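PDB 3M1R: formimidoylglutamase from Bacillus subtilis, which catalyses the hydrolysis of N-formimidoyl-L-glutamate to L-glutamate and formamide in histidine degradation, using two manganese ions per subunit. Local coordinates for residues A154-N160 with S195-E201; D129-Y134 with P166-P171. One frame throughout, in Å; residues are numbered along the deposited sequence.

Interaction 1: residues A154-N160 with S195-E201. With CA (calcium ion), chain B; CA (calcium ion), chain C.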
ATOM      1  N   ALA D 154      -8.804   7.223  25.402  1.00 29.22           N
ATOM      2  CA  ALA D 154      -7.459   7.542  25.861  1.00 30.89           C
ATOM      3  C   ALA D 154      -7.384   8.998  26.320  1.00 37.57           C
ATOM      4  O   ALA D 154      -6.473   9.353  27.054  1.00 37.04           O
ATOM      5  CB  ALA D 154      -6.401   7.304  24.729  1.00 31.82           C
ATOM      6  N   HIS D 155      -8.317   9.839  25.860  1.00 38.44           N
ATOM      7  CA  HIS D 155      -8.231  11.291  26.078  1.00 36.49           C
ATOM      8  C   HIS D 155      -9.447  11.854  26.787  1.00 38.65           C
ATOM      9  O   HIS D 155     -10.555  11.358  26.605  1.00 38.90           O
ATOM     10  CB  HIS D 155      -8.104  12.043  24.752  1.00 33.10           C
ATOM     11  CG  HIS D 155      -7.190  11.389  23.771  1.00 41.84           C
ATOM     12  ND1 HIS D 155      -7.596  10.342  22.969  1.00 45.72           N
ATOM     13  CD2 HIS D 155      -5.893  11.609  23.474  1.00 34.60           C
ATOM     14  CE1 HIS D 155      -6.596   9.968  22.198  1.00 39.29           C
ATOM     15  NE2 HIS D 155      -5.544  10.709  22.487  1.00 41.15           N
ATOM     16  N   HIS D 156      -9.237  12.937  27.539  1.00 45.86           N
ATOM     17  CA  HIS D 156     -10.306  13.591  28.297  1.00 46.87           C
ATOM     18  C   HIS D 156     -11.345  14.217  27.378  1.00 46.05           C
ATOM     19  O   HIS D 156     -12.543  14.194  27.677  1.00 42.36           O
ATOM     20  CB  HIS D 156      -9.739  14.666  29.232  1.00 48.04           C
ATOM     21  CG  HIS D 156      -8.915  14.116  30.357  1.00 45.26           C
ATOM     22  ND1 HIS D 156      -9.438  13.290  31.327  1.00 42.20           N
ATOM     23  CD2 HIS D 156      -7.607  14.280  30.669  1.00 44.81           C
ATOM     24  CE1 HIS D 156      -8.488  12.959  32.184  1.00 44.93           C
ATOM     25  NE2 HIS D 156      -7.365  13.551  31.807  1.00 46.77           N
ATOM     26  N   ASP D 157     -10.879  14.759  26.255  1.00 39.22           N
ATOM     27  CA  ASP D 157     -11.733  15.462  25.296  1.00 40.29           C
ATOM     28  C   ASP D 157     -12.451  16.654  25.879  1.00 43.46           C
ATOM     29  O   ASP D 157     -13.634  16.859  25.607  1.00 44.32           O
ATOM     30  CB  ASP D 157     -12.774  14.540  24.680  1.00 40.39           C
ATOM     31  CG  ASP D 157     -12.231  13.752  23.524  1.00 43.37           C
ATOM     32  OD1 ASP D 157     -11.013  13.860  23.242  1.00 43.25           O
ATOM     33  OD2 ASP D 157     -13.030  13.033  22.885  1.00 42.06           O
ATOM     34  N   VAL D 158     -11.728  17.437  26.666  1.00 46.17           N
ATOM     35  CA  VAL D 158     -12.254  18.670  27.204  1.00 47.64           C
ATOM     36  C   VAL D 158     -11.480  19.883  26.667  1.00 52.90           C
ATOM     37  O   VAL D 158     -11.277  20.868  27.390  1.00 55.29           O
ATOM     38  CB  VAL D 158     -12.206  18.649  28.744  1.00 51.07           C
ATOM     39  CG1 VAL D 158     -13.242  17.646  29.301  1.00 43.16           C
ATOM     40  CG2 VAL D 158     -10.798  18.321  29.228  1.00 47.75           C
ATOM     41  N   ARG D 159     -11.059  19.811  25.402  1.00 44.19           N
ATOM     42  CA  ARG D 159     -10.260  20.875  24.784  1.00 51.70           C
ATOM     43  C   ARG D 159     -10.981  22.219  24.746  1.00 50.61           C
ATOM     44  O   ARG D 159     -12.202  22.263  24.597  1.00 48.73           O
ATOM     45  CB  ARG D 159      -9.843  20.495  23.356  1.00 56.86           C
ATOM     46  CG  ARG D 159      -8.505  19.783  23.245  1.00 63.69           C
ATOM     47  CD  ARG D 159      -8.151  19.517  21.785  1.00 70.33           C
ATOM     48  NE  ARG D 159      -6.936  18.717  21.646  1.00 78.35           N
ATOM     49  CZ  ARG D 159      -5.735  19.213  21.351  1.00 82.49           C
ATOM     50  NH1 ARG D 159      -4.690  18.403  21.247  1.00 81.37           N
ATOM     51  NH2 ARG D 159      -5.577  20.516  21.158  1.00 84.87           N
ATOM     52  N   ASN D 160     -10.225  23.314  24.861  1.00 48.72           N
ATOM     53  CA  ASN D 160     -10.821  24.647  24.760  1.00 61.59           C
ATOM     54  C   ASN D 160     -11.408  24.851  23.365  1.00 63.62           C
ATOM     55  O   ASN D 160     -10.898  24.302  22.388  1.00 64.65           O
ATOM     56  CB  ASN D 160      -9.808  25.748  25.108  1.00 70.08           C
ATOM     57  CG  ASN D 160      -8.757  25.952  24.018  1.00 77.40           C
ATOM     58  OD1 ASN D 160      -9.045  26.505  22.950  1.00 78.94           O
ATOM     59  ND2 ASN D 160      -7.530  25.514  24.288  1.00 77.99           N
ATOM     60  N   SER D 195      -1.167  10.781  26.795  1.00 39.06           N
ATOM     61  CA  SER D 195      -2.192  11.174  25.824  1.00 40.37           C
ATOM     62  C   SER D 195      -2.930  12.479  26.178  1.00 43.94           C
ATOM     63  O   SER D 195      -3.837  12.897  25.453  1.00 44.96           O
ATOM     64  CB  SER D 195      -3.214  10.036  25.644  1.00 39.60           C
ATOM     65  OG  SER D 195      -2.572   8.859  25.180  1.00 40.58           O
ATOM     66  N   ASN D 196      -2.543  13.123  27.283  1.00 39.78           N
ATOM     67  CA  ASN D 196      -3.306  14.261  27.802  1.00 41.48           C
ATOM     68  C   ASN D 196      -2.474  15.428  28.322  1.00 46.56           C
ATOM     69  O   ASN D 196      -1.272  15.291  28.558  1.00 50.05           O
ATOM     70  CB  ASN D 196      -4.259  13.793  28.901  1.00 44.06           C
ATOM     71  CG  ASN D 196      -5.305  12.869  28.386  1.00 43.67           C
ATOM     72  OD1 ASN D 196      -6.236  13.297  27.715  1.00 48.53           O
ATOM     73  ND2 ASN D 196      -5.152  11.582  28.669  1.00 44.47           N
ATOM     74  N   SER D 197      -3.130  16.573  28.502  1.00 51.31           N
ATOM     75  CA  SER D 197      -2.473  17.793  28.980  1.00 50.72           C
ATOM     76  C   SER D 197      -2.793  18.065  30.440  1.00 57.54           C
ATOM     77  O   SER D 197      -3.873  17.705  30.925  1.00 55.35           O
ATOM     78  CB  SER D 197      -2.914  18.989  28.153  1.00 52.57           C
ATOM     79  OG  SER D 197      -2.594  18.795  26.784  1.00 59.74           O
ATOM     80  N   GLN D 198      -1.861  18.725  31.127  1.00 58.23           N
ATOM     81  CA  GLN D 198      -2.008  19.028  32.547  1.00 60.31           C
ATOM     82  C   GLN D 198      -3.267  19.844  32.808  1.00 60.09           C
ATOM     83  O   GLN D 198      -4.018  19.567  33.745  1.00 61.58           O
ATOM     84  CB  GLN D 198      -0.782  19.788  33.047  1.00 62.68           C
ATOM     85  CG  GLN D 198      -0.775  20.051  34.548  1.00 65.02           C
ATOM     86  CD  GLN D 198       0.600  20.462  35.054  1.00 70.50           C
ATOM     87  OE1 GLN D 198       1.315  21.226  34.398  1.00 69.70           O
ATOM     88  NE2 GLN D 198       0.979  19.949  36.219  1.00 72.29           N
ATOM     89  N   ALA D 199      -3.484  20.850  31.966  1.00 61.21           N
ATOM     90  CA  ALA D 199      -4.626  21.745  32.081  1.00 57.51           C
ATOM     91  C   ALA D 199      -5.950  21.003  31.949  1.00 59.32           C
ATOM     92  O   ALA D 199      -6.882  21.222  32.720  1.00 62.84           O
ATOM     93  CB  ALA D 199      -4.534  22.845  31.029  1.00 53.06           C
ATOM     94  N   TYR D 200      -6.026  20.131  30.957  1.00 54.58           N
ATOM     95  CA  TYR D 200      -7.262  19.440  30.661  1.00 55.11           C
ATOM     96  C   TYR D 200      -7.598  18.404  31.719  1.00 56.01           C
ATOM     97  O   TYR D 200      -8.768  18.193  32.034  1.00 61.98           O
ATOM     98  CB  TYR D 200      -7.198  18.825  29.270  1.00 52.64           C
ATOM     99  CG  TYR D 200      -7.147  19.880  28.185  1.00 54.36           C
ATOM    100  CD1 TYR D 200      -7.601  21.170  28.429  1.00 54.80           C
ATOM    101  CD2 TYR D 200      -6.657  19.586  26.917  1.00 50.74           C
ATOM    102  CE1 TYR D 200      -7.567  22.135  27.448  1.00 57.79           C
ATOM    103  CE2 TYR D 200      -6.619  20.552  25.923  1.00 52.97           C
ATOM    104  CZ  TYR D 200      -7.073  21.822  26.198  1.00 56.86           C
ATOM    105  OH  TYR D 200      -7.043  22.785  25.220  1.00 56.18           O
ATOM    106  N   GLU D 201      -6.572  17.769  32.273  1.00 52.15           N
ATOM    107  CA  GLU D 201      -6.767  16.863  33.396  1.00 54.36           C
ATOM    108  C   GLU D 201      -7.299  17.665  34.567  1.00 58.51           C
ATOM    109  O   GLU D 201      -8.223  17.233  35.254  1.00 62.77           O
ATOM    110  CB  GLU D 201      -5.454  16.184  33.778  1.00 56.23           C
ATOM    111  CG  GLU D 201      -5.555  15.219  34.937  1.00 59.69           C
ATOM    112  CD  GLU D 201      -4.191  14.852  35.493  1.00 69.21           C
ATOM    113  OE1 GLU D 201      -3.727  13.721  35.256  1.00 66.83           O
ATOM    114  OE2 GLU D 201      -3.571  15.701  36.167  1.00 79.05           O
TER
HETATM  115 CA    CA B 321      -9.613   9.645  21.952  1.00 37.99          CA
HETATM  116 CA    CA C 322     -11.292  11.454  22.159  1.00 84.93          CA
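Asn-196 uses both ends of one amide on the backbone of 154-160: Asn-196 ND2 donates to Ala-154 O at 3.1 Å, while His-156 N donates to Asn-196 OD1 at 3.0 Å. The first bond lies in the carbonyl plane of Ala-154; in the second the donor is tilted 28° from the carbonyl plane of Asn-196. Bonds at both ends fix the rotation of the amide.

Packing is close around Tyr-200, which buries more area than any other residue here (130 Å²). Arg-159 CA lies over one face of the Tyr-200 ring in a CH-pi contact, 4.0 Å from the centroid, Arg-159 CG meets Tyr-200 CE2 at 3.4 Å, and Val-158 CG2 packs on Tyr-200 CB. CG stands beside the backbone N (chi1 -67°), which turns the ring toward 154-160, and Tyr-200 OH accepts from Asn-160 N along a nearly straight 3.2 Å bond (173°). That hydroxyl also bonds Asp-19 of a second subunit, so a phenylalanine here would probably leave both Asn-160 N and that carboxylate without this partner.

The approach of His-156 to Glu-201 is looser, no nearer than 3.7 Å, from His-156 NE2 to Glu-201 CA; ND1 of the ring bonds Gln-188, and the Glu-201 carboxylate bonds Tyr-74 of the second subunit. On the partly exposed flank, Ser-195 O meets the edge of His-155 at CD2, while ND1 of that ring binds a calcium ion in the dinuclear metal centre of this arginase-family enzyme.

The contact thus joins the loop after strand 147-152 to the start of helix 198-206, with helix 171-178 against Val-158 and Tyr-200 and Ile-191 of strand 186-191 against His-156 and Asn-196.

Interaction 2: residues D129-Y134 with P166-P171. With CA (calcium ion), chain C.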
ATOM      1  N   ASP D 129     -16.456  11.498  13.632  1.00 34.34           N
ATOM      2  CA  ASP D 129     -15.346  11.765  14.531  1.00 39.67           C
ATOM      3  C   ASP D 129     -15.849  12.087  15.935  1.00 31.81           C
ATOM      4  O   ASP D 129     -17.049  12.081  16.179  1.00 29.72           O
ATOM      5  CB  ASP D 129     -14.454  12.884  13.980  1.00 40.66           C
ATOM      6  CG  ASP D 129     -15.144  14.228  13.967  1.00 46.52           C
ATOM      7  OD1 ASP D 129     -16.093  14.427  14.763  1.00 43.37           O
ATOM      8  OD2 ASP D 129     -14.735  15.089  13.152  1.00 50.96           O
ATOM      9  N   ASN D 130     -14.937  12.386  16.851  1.00 36.06           N
ATOM     10  CA  ASN D 130     -15.323  12.522  18.245  1.00 44.01           C
ATOM     11  C   ASN D 130     -16.248  13.705  18.507  1.00 40.74           C
ATOM     12  O   ASN D 130     -16.985  13.718  19.497  1.00 42.20           O
ATOM     13  CB  ASN D 130     -14.099  12.552  19.177  1.00 49.13           C
ATOM     14  CG  ASN D 130     -14.358  11.811  20.494  1.00 58.73           C
ATOM     15  OD1 ASN D 130     -13.428  11.307  21.128  1.00 52.57           O
ATOM     16  ND2 ASN D 130     -15.643  11.726  20.899  1.00 58.64           N
ATOM     17  N   SER D 131     -16.229  14.688  17.614  1.00 33.28           N
ATOM     18  CA  SER D 131     -16.984  15.921  17.858  1.00 32.36           C
ATOM     19  C   SER D 131     -18.498  15.696  17.916  1.00 33.35           C
ATOM     20  O   SER D 131     -19.211  16.516  18.468  1.00 41.54           O
ATOM     21  CB  SER D 131     -16.671  16.960  16.785  1.00 37.04           C
ATOM     22  OG  SER D 131     -17.339  16.639  15.582  1.00 40.86           O
ATOM     23  N   ILE D 132     -18.988  14.588  17.344  1.00 35.16           N
ATOM     24  CA  ILE D 132     -20.434  14.351  17.277  1.00 35.68           C
ATOM     25  C   ILE D 132     -21.042  14.089  18.646  1.00 42.79           C
ATOM     26  O   ILE D 132     -22.252  14.192  18.812  1.00 44.56           O
ATOM     27  CB  ILE D 132     -20.824  13.175  16.320  1.00 31.73           C
ATOM     28  CG1 ILE D 132     -20.560  11.814  16.973  1.00 30.61           C
ATOM     29  CG2 ILE D 132     -20.075  13.287  14.989  1.00 35.79           C
ATOM     30  CD1 ILE D 132     -21.160  10.624  16.201  1.00 29.28           C
ATOM     31  N   SER D 133     -20.204  13.745  19.621  1.00 42.32           N
ATOM     32  CA  SER D 133     -20.690  13.369  20.948  1.00 39.93           C
ATOM     33  C   SER D 133     -21.398  14.506  21.663  1.00 45.18           C
ATOM     34  O   SER D 133     -22.222  14.281  22.567  1.00 46.47           O
ATOM     35  CB  SER D 133     -19.555  12.824  21.817  1.00 40.63           C
ATOM     36  OG  SER D 133     -19.043  11.627  21.265  1.00 41.48           O
ATOM     37  N   TYR D 134     -21.095  15.734  21.269  1.00 46.65           N
ATOM     38  CA  TYR D 134     -21.817  16.849  21.847  1.00 47.44           C
ATOM     39  C   TYR D 134     -23.278  16.803  21.428  1.00 51.51           C
ATOM     40  O   TYR D 134     -24.170  16.830  22.275  1.00 55.89           O
ATOM     41  CB  TYR D 134     -21.216  18.184  21.440  1.00 48.51           C
ATOM     42  CG  TYR D 134     -22.120  19.337  21.773  1.00 49.57           C
ATOM     43  CD1 TYR D 134     -22.102  19.913  23.040  1.00 47.32           C
ATOM     44  CD2 TYR D 134     -22.995  19.854  20.825  1.00 53.10           C
ATOM     45  CE1 TYR D 134     -22.927  20.977  23.351  1.00 51.41           C
ATOM     46  CE2 TYR D 134     -23.831  20.929  21.131  1.00 54.30           C
ATOM     47  CZ  TYR D 134     -23.793  21.474  22.396  1.00 54.42           C
ATOM     48  OH  TYR D 134     -24.616  22.528  22.711  1.00 61.28           O
ATOM     49  N   PRO D 166     -15.696  23.985  17.262  1.00 86.71           N
ATOM     50  CA  PRO D 166     -16.199  22.685  17.738  1.00 80.05           C
ATOM     51  C   PRO D 166     -15.313  21.561  17.204  1.00 69.06           C
ATOM     52  O   PRO D 166     -15.765  20.721  16.416  1.00 65.42           O
ATOM     53  CB  PRO D 166     -17.609  22.597  17.132  1.00 79.40           C
ATOM     54  CG  PRO D 166     -17.981  24.010  16.803  1.00 84.25           C
ATOM     55  CD  PRO D 166     -16.689  24.694  16.435  1.00 86.42           C
ATOM     56  N   THR D 167     -14.049  21.565  17.623  1.00 64.05           N
ATOM     57  CA  THR D 167     -13.093  20.598  17.114  1.00 63.49           C
ATOM     58  C   THR D 167     -13.273  19.243  17.758  1.00 65.44           C
ATOM     59  O   THR D 167     -14.074  19.057  18.690  1.00 59.57           O
ATOM     60  CB  THR D 167     -11.599  21.047  17.234  1.00 91.86           C
ATOM     61  OG1 THR D 167     -11.292  21.440  18.578  1.00 98.93           O
ATOM     62  CG2 THR D 167     -11.299  22.195  16.296  1.00 83.73           C
ATOM     63  N   ASN D 168     -12.515  18.306  17.209  1.00 66.97           N
ATOM     64  CA  ASN D 168     -12.497  16.919  17.612  1.00 58.86           C
ATOM     65  C   ASN D 168     -12.529  16.743  19.117  1.00 48.18           C
ATOM     66  O   ASN D 168     -13.283  15.927  19.644  1.00 52.84           O
ATOM     67  CB  ASN D 168     -11.226  16.264  17.056  1.00 54.00           C
ATOM     68  CG  ASN D 168     -11.502  14.936  16.443  1.00 58.59           C
ATOM     69  OD1 ASN D 168     -12.637  14.662  16.058  1.00 68.84           O
ATOM     70  ND2 ASN D 168     -10.482  14.088  16.343  1.00 59.34           N
ATOM     71  N   GLY D 169     -11.692  17.513  19.799  1.00 41.84           N
ATOM     72  CA  GLY D 169     -11.437  17.300  21.207  1.00 46.01           C
ATOM     73  C   GLY D 169     -12.295  18.088  22.172  1.00 43.00           C
ATOM     74  O   GLY D 169     -12.012  18.093  23.373  1.00 50.56           O
ATOM     75  N   THR D 170     -13.345  18.739  21.681  1.00 37.49           N
ATOM     76  CA  THR D 170     -14.096  19.655  22.548  1.00 43.69           C
ATOM     77  C   THR D 170     -15.440  19.149  23.102  1.00 46.18           C
ATOM     78  O   THR D 170     -16.052  19.842  23.915  1.00 47.83           O
ATOM     79  CB  THR D 170     -14.371  21.002  21.851  1.00 46.10           C
ATOM     80  OG1 THR D 170     -15.329  20.810  20.800  1.00 45.98           O
ATOM     81  CG2 THR D 170     -13.090  21.581  21.271  1.00 52.95           C
ATOM     82  N   PRO D 171     -15.898  17.956  22.682  1.00 40.50           N
ATOM     83  CA  PRO D 171     -17.305  17.644  22.962  1.00 38.89           C
ATOM     84  C   PRO D 171     -17.633  17.750  24.443  1.00 43.89           C
ATOM     85  O   PRO D 171     -18.663  18.316  24.808  1.00 49.36           O
ATOM     86  CB  PRO D 171     -17.445  16.178  22.547  1.00 30.67           C
ATOM     87  CG  PRO D 171     -16.193  15.812  21.867  1.00 39.93           C
ATOM     88  CD  PRO D 171     -15.135  16.750  22.312  1.00 40.25           C
TER
HETATM   89 CA    CA C 322     -11.292  11.454  22.159  1.00 84.93          CA
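Asp-129 and Asn-168 meet where two turns pack together: an Asx turn, in which Asp-129 OD1 accepts from Ser-131 N, and a type I beta turn from Thr-167 to Thr-170. Their flat groups are strongly inclined, carboxylate and amide planes lying 69° apart. Asn-168 OD1 lies against Asp-129 CB and CG, 3.3 Å from Asp-129 CB. Asn-168 OD1 also accepts a weak bond from Asn-130 N at 3.3 Å, bent to 131° at the hydrogen; the same N-H also bonds Glu-290. Asn-130 belongs to the calcium site seen here, which is consistent with its inferred role at a manganese position, and the contact thus lies beside a metal ligand.

Further along, Pro-171 presents one side of its ring to the backbone of 129-134. Pro-171 CG lies 3.3 Å from Asn-130 O, and Pro-171 CB is 4.0 Å from Ser-133 CB. Tyr-134 begins near the proline, but its CG is anti to the backbone N (chi1 167°) and the ring extends away, with Pro-171 O at its edge and its hydroxyl bonded to Glu-178. Ser-131 fits between these two ends of the contact, Ser-131 CB lying 3.8 Å from Thr-167 O.

The polar groups of this buried junction have further partners: Ser-50 and Ser-51 bond Asp-129 OD2, and Glu-287 bonds the hydroxyl of Ser-133. Within the Asx turn, Ser-131 N meets Asp-129 OD1 from above the carboxylate plane, whereas Ser-131 OG donates to the syn lone pair of that same OD1 at 2.7 Å.

How the interactions relate
From the N terminus the order is 129-134, 154-160, 166-171, 195-201, so the two contacts cross. Interaction 2 closes the loop running from the start of helix 133-141 through strand 147-152 to the turn before helix 171-178. Interaction 1 begins within that loop and closes its own past helix 171-178 and strand 186-191, at the start of helix 198-206. Both draw on the long connection after strand 147-152, whose two portions are probably joined by a hydrogen bond from Arg-159 N to Gly-169 O at 2.8 Å. A calcium ion links them too: Asn-130 from interaction 2 and Asp-157 from interaction 1 bind it together with Asp-153 and Asp-245.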